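Local coordinates for protein transmembrane beta-barrels (Synthetic construct, PDB 6X9Z) that is a de novo designed eight-stranded antiparallel beta-barrel, probably meant to insert into a membrane as a transmembrane barrel, at residues Glu2-Pro5 and Gly6-Met9. Numbering follows the deposited sequence.
Sequences EQKP and GTLM
The flat carbonyl group of Lys-4, in the peptide joining it to Pro-5, takes Thr-7 OG1 at its edge: the hydroxyl lies in the carbonyl plane on a lone pair, 2.6 Å from Lys-4 O. The Thr-7 backbone N reaches the same Lys-4 O at 3.0 Å, slightly tilted from that plane. Its N-H...O angle is 149°. This second bond closes a type II beta turn running from Lys-4 to Thr-7, just ahead of strand 8-17, the first strand of the antiparallel barrel. Pro-5 and Gly-6 occupy the two corner positions of the turn. Gly-6, at the third position, has a positive phi of 95°, a conformation that glycine adopts readily in type II turns. Pro-5 CB points away overall, yet lies 3.4 Å from Gly-6 N. In Thr-7, chi1 of -65° sets OG1 beside its own backbone N and anti to the carbonyl carbon; hydroxyl and amide thus grip one acceptor together. The Lys-4 chain crosses the Thr-7 side chain at about a right angle, then bends at chi2 and carries its end away from the turn. Beyond the turn, backbone hydrogen bonds of Gly-6 and Thr-7 with Ala-31 tie the chain to strand 22-31, and the Thr-7 side chain touches Lys-121 of strand 112-121. Just before the turn, Gln-3 NE2 makes a hydrogen bond to Leu-36 O. Besides its bond to the carbonyl, Thr-7 OG1 lies against the start of the lysine chain, 3.3 Å from Lys-4 CB.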
loop_
_atom_site.group_PDB
_atom_site.type_symbol
_atom_site.label_atom_id
_atom_site.label_comp_id
_atom_site.label_asym_id
_atom_site.label_seq_id
_atom_site.Cartn_x
_atom_site.Cartn_y
_atom_site.Cartn_z
ATOM N N GLU A 2 -11.081 15.298 -0.562
ATOM C CA GLU A 2 -10.743 14.546 0.638
ATOM C C GLU A 2 -11.054 13.064 0.463
ATOM O O GLU A 2 -11.688 12.638 -0.506
ATOM C CB GLU A 2 -11.520 15.081 1.849
ATOM C CG GLU A 2 -11.309 16.554 2.162
ATOM C CD GLU A 2 -12.226 17.056 3.275
ATOM O OE1 GLU A 2 -12.964 16.239 3.868
ATOM O OE2 GLU A 2 -12.206 18.272 3.557
ATOM N N GLN A 3 -10.599 12.273 1.429
ATOM C CA GLN A 3 -11.109 10.922 1.583
ATOM C C GLN A 3 -12.491 10.966 2.226
ATOM O O GLN A 3 -12.866 11.940 2.883
ATOM C CB GLN A 3 -10.188 10.076 2.460
ATOM C CG GLN A 3 -8.776 9.889 1.957
ATOM C CD GLN A 3 -7.907 9.215 2.998
ATOM O OE1 GLN A 3 -7.155 8.285 2.694
ATOM N NE2 GLN A 3 -8.006 9.680 4.240
ATOM N N LYS A 4 -13.243 9.885 2.043
ATOM C CA LYS A 4 -14.480 9.695 2.782
ATOM C C LYS A 4 -14.162 8.883 4.025
ATOM O O LYS A 4 -13.892 7.678 3.907
ATOM C CB LYS A 4 -15.521 8.978 1.925
ATOM C CG LYS A 4 -16.895 8.892 2.564
ATOM C CD LYS A 4 -17.442 10.281 2.831
ATOM C CE LYS A 4 -18.874 10.246 3.319
ATOM N NZ LYS A 4 -19.376 11.632 3.499
ATOM N N PRO A 5 -14.154 9.481 5.217
ATOM C CA PRO A 5 -13.793 8.727 6.425
ATOM C C PRO A 5 -14.671 7.498 6.600
ATOM O O PRO A 5 -15.893 7.553 6.439
ATOM C CB PRO A 5 -14.006 9.745 7.551
ATOM C CG PRO A 5 -13.767 11.060 6.890
ATOM C CD PRO A 5 -14.365 10.908 5.513
ATOM N N GLY A 6 -14.027 6.377 6.925
ATOM C CA GLY A 6 -14.694 5.100 7.003
ATOM C C GLY A 6 -14.600 4.270 5.742
ATOM O O GLY A 6 -15.050 3.119 5.744
ATOM N N THR A 7 -14.046 4.825 4.667
ATOM C CA THR A 7 -13.838 4.057 3.447
ATOM C C THR A 7 -12.869 2.917 3.723
ATOM O O THR A 7 -11.782 3.136 4.267
ATOM C CB THR A 7 -13.302 4.952 2.333
ATOM O OG1 THR A 7 -14.292 5.929 1.985
ATOM C CG2 THR A 7 -12.959 4.123 1.101
ATOM N N LEU A 8 -13.268 1.701 3.369
ATOM C CA LEU A 8 -12.422 0.524 3.493
ATOM C C LEU A 8 -12.136 -0.019 2.104
ATOM O O LEU A 8 -13.059 -0.214 1.304
ATOM C CB LEU A 8 -13.084 -0.552 4.353
ATOM C CG LEU A 8 -12.227 -1.790 4.636
ATOM C CD1 LEU A 8 -11.009 -1.428 5.453
ATOM C CD2 LEU A 8 -13.058 -2.858 5.341
ATOM N N MET A 9 -10.862 -0.249 1.814
ATOM C CA MET A 9 -10.465 -0.779 0.521
ATOM C C MET A 9 -9.483 -1.917 0.731
ATOM O O MET A 9 -8.499 -1.765 1.460
ATOM C CB MET A 9 -9.860 0.312 -0.358
ATOM C CG MET A 9 -10.908 1.283 -0.876
ATOM S SD MET A 9 -10.203 2.398 -2.085
ATOM C CE MET A 9 -9.087 3.301 -1.021
#